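Local structure of chitin oligosaccharide binding protein NagB2 (Paenibacillus sp. FPU-7, 7EHU) at residues 173-176 with 177-180; 239-242 with 243-247; 166-169 with 170-174. The protein binds chitin oligosaccharides, probably the N-acetylglucosamine dimer and trimer, as an extracellular solute-binding protein that presumably hands them to a membrane transporter. All blocks are in the same frame, centred on the assembly; numbering follows the deposited sequence.

Contact 1: residues 173-176 with 177-180; sequences FTKA and LEAL
Phe173 to Leu177, Thr174 to Glu178, Lys175 to Ala179 and Ala176 to Leu180 are joined by four successive i to i+4 backbone hydrogen bonds, the regular pattern of the middle of an alpha-helix, with the one from Leu177 N to Phe173 O at 2.9 Å. On the buried flank Leu177 lays one branch over the aromatic ring one turn earlier. Its CD1 sits 4.0 Å from the ring centroid of Phe173, 29° off the normal, a CH-pi contact over the face, and comes closest to Phe173 CE2 at 3.6 Å. The ring can be met this way because its CG stands anti to the backbone N (chi1 -179°), beside the carbonyl carbon, which carries it along the helix toward Leu177. Leucine and phenylalanine suit this flank, since both also pack on Met271 of strand 271-275, while small Ala176 lets the helix lie close to Ile163. The outer flank is polar. Lys175 and Glu178 run across each other at about a right angle, and the lysine bends at chi2 and chi4 to bring its amine round. Even so, NZ of Lys175 stays 3.9 Å from OE1 of Glu178, a long salt bridge, and Lys175 CD lies nearer to that oxygen, at 3.5 Å. Thr174 turns its hydroxyl back to the preceding turn, near Asp171 O. The helix is thus amphipathic: dispersion and CH-pi contacts hold its inner side, whereas the loose ion pair on the exposed side probably adds only modestly to its stability.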
loop_
_atom_site.group_PDB
_atom_site.type_symbol
_atom_site.label_atom_id
_atom_site.label_comp_id
_atom_site.label_asym_id
_atom_site.label_seq_id
_atom_site.Cartn_x
_atom_site.Cartn_y
_atom_site.Cartn_z
ATOM N N PHE A 173 -16.244 -17.702 -3.542
ATOM C CA PHE A 173 -16.009 -16.725 -2.483
ATOM C C PHE A 173 -17.301 -16.441 -1.724
ATOM O O PHE A 173 -17.326 -16.471 -0.489
ATOM C CB PHE A 173 -15.437 -15.456 -3.137
ATOM C CG PHE A 173 -15.106 -14.331 -2.183
ATOM C CD1 PHE A 173 -14.050 -14.430 -1.283
ATOM C CD2 PHE A 173 -15.810 -13.142 -2.236
ATOM C CE1 PHE A 173 -13.740 -13.363 -0.434
ATOM C CE2 PHE A 173 -15.499 -12.097 -1.392
ATOM C CZ PHE A 173 -14.477 -12.209 -0.487
ATOM N N THR A 174 -18.393 -16.179 -2.445
ATOM C CA THR A 174 -19.657 -15.937 -1.762
ATOM C C THR A 174 -20.116 -17.180 -1.006
ATOM O O THR A 174 -20.681 -17.062 0.089
ATOM C CB THR A 174 -20.744 -15.421 -2.723
ATOM O OG1 THR A 174 -20.998 -16.374 -3.755
ATOM C CG2 THR A 174 -20.333 -14.116 -3.388
ATOM N N LYS A 175 -19.841 -18.377 -1.541
ATOM C CA LYS A 175 -20.208 -19.578 -0.805
ATOM C C LYS A 175 -19.431 -19.650 0.512
ATOM O O LYS A 175 -19.984 -20.023 1.556
ATOM C CB LYS A 175 -20.010 -20.847 -1.647
ATOM C CG LYS A 175 -20.437 -22.020 -0.805
ATOM C CD LYS A 175 -21.981 -21.948 -0.706
ATOM C CE LYS A 175 -22.572 -22.884 0.304
ATOM N NZ LYS A 175 -22.088 -22.115 1.540
ATOM N N ALA A 176 -18.156 -19.282 0.492
ATOM C CA ALA A 176 -17.372 -19.284 1.719
ATOM C C ALA A 176 -17.890 -18.258 2.717
ATOM O O ALA A 176 -17.990 -18.544 3.922
ATOM C CB ALA A 176 -15.924 -18.969 1.376
ATOM N N LEU A 177 -18.221 -17.058 2.241
ATOM C CA LEU A 177 -18.758 -16.046 3.142
ATOM C C LEU A 177 -20.051 -16.532 3.789
ATOM O O LEU A 177 -20.260 -16.337 4.994
ATOM C CB LEU A 177 -19.006 -14.750 2.378
ATOM C CG LEU A 177 -17.750 -14.079 1.822
ATOM C CD1 LEU A 177 -18.112 -12.898 0.940
ATOM C CD2 LEU A 177 -16.797 -13.628 2.916
ATOM N N GLU A 178 -20.935 -17.151 2.991
ATOM C CA GLU A 178 -22.195 -17.690 3.504
ATOM C C GLU A 178 -21.934 -18.693 4.620
ATOM O O GLU A 178 -22.592 -18.671 5.670
ATOM C CB GLU A 178 -22.970 -18.361 2.357
ATOM C CG GLU A 178 -23.749 -17.392 1.461
ATOM C CD GLU A 178 -24.227 -18.002 0.138
ATOM O OE1 GLU A 178 -24.160 -19.242 -0.023
ATOM O OE2 GLU A 178 -24.675 -17.223 -0.737
ATOM N N ALA A 179 -20.979 -19.594 4.401
ATOM C CA ALA A 179 -20.705 -20.652 5.374
ATOM C C ALA A 179 -20.093 -20.091 6.651
ATOM O O ALA A 179 -20.406 -20.553 7.760
ATOM C CB ALA A 179 -19.769 -21.692 4.751
ATOM N N LEU A 180 -19.208 -19.104 6.520
ATOM C CA LEU A 180 -18.621 -18.482 7.701
ATOM C C LEU A 180 -19.690 -17.753 8.502
ATOM O O LEU A 180 -19.781 -17.916 9.727
ATOM C CB LEU A 180 -17.522 -17.508 7.277
ATOM C CG LEU A 180 -16.253 -18.155 6.706
ATOM C CD1 LEU A 180 -15.467 -17.149 5.873
ATOM C CD2 LEU A 180 -15.376 -18.740 7.812
#

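Contact 2: residues 239-242 with 243-247; sequences LKDL and KDKGY
Lys245 NZ gives Asp241 OD2 a hydrogen bond of 2.7 Å within a salt bridge, reaching the carboxylate on its syn lone pair, the side of the other oxygen. The lysine folds back one turn to do so, its chain bent at chi2 and chi4, and its CG passes 3.2 Å from Asp241 O on the way. The second oxygen, Asp241 OD1, accepts a hydrogen bond from a water that also donates to Asp244 OD2. Asp241 OD1 and Asp244 OD2 lie 4.6 Å apart, and the shared water probably softens their repulsion. On its other oxygen Asp244 meets Lys240 through a second water, which donates to Asp244 OD1 and accepts from Lys240 NZ at 2.7 Å. The direct salt bridge is long, 3.8 Å between Lys240 NZ and Asp244 OD1, and the amine also bonds Leu407 O near the end of helix 394-408. Acids and lysines four residues apart suit this solvent-facing side, where each acid has a lysine one turn away. Beneath them lies an apolar side. Leu242 CD2 approaches the edge of the Tyr247 ring at CD2, 3.9 Å away, and Lys245 CB sits over the centre of one ring face. Leu242 O receives Tyr247 N at 2.9 Å, while Gly246 N bonds Lys243 O. Gly246 has a positive phi of 78°, where a side chain would press against the preceding carbonyl oxygen. This pair of bonds back into the last turn, closed by a glycine with positive phi, is the Schellman motif that ends helix 230-244.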
loop_
_atom_site.group_PDB
_atom_site.type_symbol
_atom_site.label_atom_id
_atom_site.label_comp_id
_atom_site.label_asym_id
_atom_site.label_seq_id
_atom_site.Cartn_x
_atom_site.Cartn_y
_atom_site.Cartn_z
ATOM N N LEU A 239 -19.420 -4.099 -2.999
ATOM C CA LEU A 239 -18.856 -3.685 -1.716
ATOM C C LEU A 239 -19.966 -3.450 -0.704
ATOM O O LEU A 239 -19.907 -3.927 0.433
ATOM C CB LEU A 239 -18.047 -2.402 -1.890
ATOM C CG LEU A 239 -17.369 -1.825 -0.645
ATOM C CD1 LEU A 239 -16.316 -2.759 -0.058
ATOM C CD2 LEU A 239 -16.758 -0.479 -0.979
ATOM N N LYS A 240 -20.995 -2.707 -1.113
ATOM C CA LYS A 240 -22.137 -2.472 -0.243
ATOM C C LYS A 240 -22.813 -3.781 0.148
ATOM O O LYS A 240 -23.169 -3.971 1.316
ATOM C CB LYS A 240 -23.102 -1.516 -0.953
ATOM C CG LYS A 240 -24.337 -1.110 -0.175
ATOM C CD LYS A 240 -24.005 -0.522 1.184
ATOM C CE LYS A 240 -25.258 -0.060 1.915
ATOM N NZ LYS A 240 -24.910 0.510 3.239
ATOM N N ASP A 241 -22.952 -4.718 -0.797
ATOM C CA ASP A 241 -23.611 -5.982 -0.475
ATOM C C ASP A 241 -22.814 -6.783 0.553
ATOM O O ASP A 241 -23.402 -7.442 1.412
ATOM C CB ASP A 241 -23.871 -6.814 -1.739
ATOM C CG ASP A 241 -24.920 -7.907 -1.514
ATOM O OD1 ASP A 241 -26.095 -7.561 -1.220
ATOM O OD2 ASP A 241 -24.579 -9.108 -1.619
ATOM N N LEU A 242 -21.483 -6.711 0.515
ATOM C CA LEU A 242 -20.692 -7.410 1.521
ATOM C C LEU A 242 -20.989 -6.881 2.919
ATOM O O LEU A 242 -20.983 -7.641 3.893
ATOM C CB LEU A 242 -19.206 -7.220 1.235
ATOM C CG LEU A 242 -18.621 -7.906 0.003
ATOM C CD1 LEU A 242 -17.178 -7.485 -0.176
ATOM C CD2 LEU A 242 -18.725 -9.420 0.096
ATOM N N LYS A 243 -21.180 -5.568 3.049
ATOM C CA LYS A 243 -21.543 -4.994 4.342
ATOM C C LYS A 243 -22.979 -5.345 4.717
ATOM O O LYS A 243 -23.239 -5.733 5.861
ATOM C CB LYS A 243 -21.339 -3.477 4.290
ATOM C CG LYS A 243 -21.652 -2.674 5.567
ATOM C CD LYS A 243 -20.634 -2.885 6.678
ATOM C CE LYS A 243 -21.027 -2.128 7.948
ATOM N NZ LYS A 243 -22.259 -2.674 8.604
ATOM N N ASP A 244 -23.915 -5.231 3.758
ATOM C CA ASP A 244 -25.328 -5.518 4.026
ATOM C C ASP A 244 -25.524 -6.930 4.551
ATOM O O ASP A 244 -26.409 -7.179 5.382
ATOM C CB ASP A 244 -26.156 -5.377 2.741
ATOM C CG ASP A 244 -26.365 -3.939 2.321
ATOM O OD1 ASP A 244 -26.215 -3.045 3.178
ATOM O OD2 ASP A 244 -26.677 -3.699 1.125
ATOM N N LYS A 245 -24.747 -7.879 4.033
ATOM C CA LYS A 245 -24.856 -9.280 4.410
ATOM C C LYS A 245 -24.182 -9.586 5.745
ATOM O O LYS A 245 -24.290 -10.718 6.228
ATOM C CB LYS A 245 -24.209 -10.144 3.307
ATOM C CG LYS A 245 -24.972 -10.192 1.968
ATOM C CD LYS A 245 -25.796 -11.463 1.805
ATOM C CE LYS A 245 -26.660 -11.444 0.536
ATOM N NZ LYS A 245 -25.872 -11.362 -0.725
ATOM N N GLY A 246 -23.470 -8.632 6.345
ATOM C CA GLY A 246 -22.692 -8.927 7.534
ATOM C C GLY A 246 -21.377 -9.626 7.262
ATOM O O GLY A 246 -20.771 -10.191 8.179
ATOM N N TYR A 247 -20.899 -9.593 6.024
ATOM C CA TYR A 247 -19.634 -10.240 5.702
ATOM C C TYR A 247 -18.450 -9.368 6.119
ATOM O O TYR A 247 -17.476 -9.873 6.670
ATOM C CB TYR A 247 -19.603 -10.606 4.217
ATOM C CG TYR A 247 -20.684 -11.577 3.737
ATOM C CD1 TYR A 247 -21.271 -12.504 4.599
ATOM C CD2 TYR A 247 -21.079 -11.592 2.404
ATOM C CE1 TYR A 247 -22.219 -13.406 4.146
ATOM C CE2 TYR A 247 -22.034 -12.483 1.945
ATOM C CZ TYR A 247 -22.603 -13.383 2.829
ATOM O OH TYR A 247 -23.536 -14.308 2.423
HETATM O O HOH W 1 -24.375 -1.767 4.518
HETATM O O HOH W 2 -26.829 -5.016 -1.318
#

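Contact 3: residues 166-169 with 170-174; sequences APKT and WDEFT
Thr169 accepts Glu172 N on its OG1 at 3.1 Å, making it the N-cap of helix 170-182. Threonine suits the place because its short hydroxyl can reach an amide of the first turn that has no preceding carbonyl to bond. With chi1 at 69°, OG1 lies between the backbone N and the carbonyl carbon, facing that amide. Thr169 O then starts the regular pattern by receiving Phe173 N.

A second polar bond runs the other way. Glu172 returns along its extended chain, and its OE1 takes Lys168 N at 2.8 Å in a nearly straight bond. Its chain lies side by side with that of Lys168, whose charge may add some longer-range attraction. A water donating to Ala166 O also reaches Glu172 OE1, though weakly.

The indole of Trp170 is met over one face, toward the rim, by Thr174 CG2, and it also forms a cation-pi pair with Arg238.

Apolar contacts fill the inner side. Pro167 packs CB against the backbone at Phe173 N, 3.5 Å away, and like the phenylalanine it touches Phe297 of strand 294-297. At the Phe173 ring, Pro167 CG arrives in the plane, at the edge, 4.0 Å from CD1.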
loop_
_atom_site.group_PDB
_atom_site.type_symbol
_atom_site.label_atom_id
_atom_site.label_comp_id
_atom_site.label_asym_id
_atom_site.label_seq_id
_atom_site.Cartn_x
_atom_site.Cartn_y
_atom_site.Cartn_z
ATOM N N ALA A 166 -9.088 -22.514 -0.899
ATOM C CA ALA A 166 -9.228 -21.068 -1.057
ATOM C C ALA A 166 -10.084 -20.778 -2.289
ATOM O O ALA A 166 -9.911 -21.424 -3.323
ATOM C CB ALA A 166 -7.849 -20.434 -1.226
ATOM N N PRO A 167 -11.023 -19.832 -2.212
ATOM C CA PRO A 167 -11.924 -19.605 -3.354
ATOM C C PRO A 167 -11.179 -18.999 -4.528
ATOM O O PRO A 167 -10.399 -18.066 -4.350
ATOM C CB PRO A 167 -12.980 -18.645 -2.795
ATOM C CG PRO A 167 -12.365 -18.027 -1.619
ATOM C CD PRO A 167 -11.408 -19.026 -1.044
ATOM N N LYS A 168 -11.420 -19.544 -5.730
ATOM C CA LYS A 168 -10.814 -19.021 -6.949
ATOM C C LYS A 168 -11.759 -18.122 -7.734
ATOM O O LYS A 168 -11.299 -17.283 -8.521
ATOM C CB LYS A 168 -10.423 -20.166 -7.881
ATOM C CG LYS A 168 -9.362 -21.065 -7.334
ATOM C CD LYS A 168 -9.027 -22.113 -8.381
ATOM C CE LYS A 168 -8.348 -23.324 -7.831
ATOM N NZ LYS A 168 -9.159 -23.872 -6.711
ATOM N N THR A 169 -13.066 -18.299 -7.563
ATOM C CA THR A 169 -14.071 -17.551 -8.301
ATOM C C THR A 169 -14.984 -16.825 -7.320
ATOM O O THR A 169 -15.036 -17.145 -6.129
ATOM C CB THR A 169 -14.947 -18.478 -9.141
ATOM O OG1 THR A 169 -15.753 -19.246 -8.239
ATOM C CG2 THR A 169 -14.102 -19.386 -10.058
ATOM N N TRP A 170 -15.693 -15.821 -7.838
ATOM C CA TRP A 170 -16.599 -15.043 -7.004
ATOM C C TRP A 170 -17.668 -15.935 -6.388
ATOM O O TRP A 170 -18.031 -15.761 -5.219
ATOM C CB TRP A 170 -17.228 -13.910 -7.824
ATOM C CG TRP A 170 -18.146 -13.043 -7.015
ATOM C CD1 TRP A 170 -19.517 -13.081 -6.990
ATOM C CD2 TRP A 170 -17.756 -12.036 -6.071
ATOM N NE1 TRP A 170 -19.998 -12.151 -6.095
ATOM C CE2 TRP A 170 -18.939 -11.500 -5.516
ATOM C CE3 TRP A 170 -16.522 -11.542 -5.637
ATOM C CZ2 TRP A 170 -18.921 -10.486 -4.564
ATOM C CZ3 TRP A 170 -16.508 -10.527 -4.692
ATOM C CH2 TRP A 170 -17.700 -10.022 -4.159
ATOM N N ASP A 171 -18.169 -16.912 -7.148
ATOM C CA ASP A 171 -19.206 -17.790 -6.611
ATOM C C ASP A 171 -18.666 -18.650 -5.471
ATOM O O ASP A 171 -19.360 -18.861 -4.469
ATOM C CB ASP A 171 -19.815 -18.634 -7.735
ATOM C CG ASP A 171 -20.801 -17.834 -8.598
ATOM O OD1 ASP A 171 -21.181 -18.319 -9.688
ATOM O OD2 ASP A 171 -21.185 -16.708 -8.196
ATOM N N GLU A 172 -17.422 -19.131 -5.586
ATOM C CA GLU A 172 -16.831 -19.876 -4.477
ATOM C C GLU A 172 -16.603 -18.959 -3.280
ATOM O O GLU A 172 -16.743 -19.378 -2.126
ATOM C CB GLU A 172 -15.512 -20.517 -4.912
ATOM C CG GLU A 172 -15.641 -21.628 -5.954
ATOM C CD GLU A 172 -14.291 -22.189 -6.437
ATOM O OE1 GLU A 172 -13.229 -21.567 -6.225
ATOM O OE2 GLU A 172 -14.292 -23.274 -7.054
ATOM N N PHE A 173 -16.244 -17.702 -3.542
ATOM C CA PHE A 173 -16.009 -16.725 -2.483
ATOM C C PHE A 173 -17.301 -16.441 -1.724
ATOM O O PHE A 173 -17.326 -16.471 -0.489
ATOM C CB PHE A 173 -15.437 -15.456 -3.137
ATOM C CG PHE A 173 -15.106 -14.331 -2.183
ATOM C CD1 PHE A 173 -14.050 -14.430 -1.283
ATOM C CD2 PHE A 173 -15.810 -13.142 -2.236
ATOM C CE1 PHE A 173 -13.740 -13.363 -0.434
ATOM C CE2 PHE A 173 -15.499 -12.097 -1.392
ATOM C CZ PHE A 173 -14.477 -12.209 -0.487
ATOM N N THR A 174 -18.393 -16.179 -2.445
ATOM C CA THR A 174 -19.657 -15.937 -1.762
ATOM C C THR A 174 -20.116 -17.180 -1.006
ATOM O O THR A 174 -20.681 -17.062 0.089
ATOM C CB THR A 174 -20.744 -15.421 -2.723
ATOM O OG1 THR A 174 -20.998 -16.374 -3.755
ATOM C CG2 THR A 174 -20.333 -14.116 -3.388
HETATM O O HOH W 3 -10.830 -23.593 -4.748
#

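Followed from the N terminus, contact 3 comes first, turning the loop after helix 155-160 into the opening turn of helix 170-182. Contact 1 continues along the same helix and overlaps contact 3 at Phe173 and Thr174, while contact 2 comes later in series, at the close of helix 230-244. Each closes only a helical turn or cap, so none encloses another. The tie between the helices is made in space: Leu177 CD1 lies 3.6 Å from Leu242 CD2, and Glu178 packs on Tyr247. The middle of helix 170-182 is thus joined to the end of helix 230-244, while contact 3 does not touch contact 2. Contact 1 packs on strand 271-275 and contact 3 on strand 294-297, Phe173 touching both.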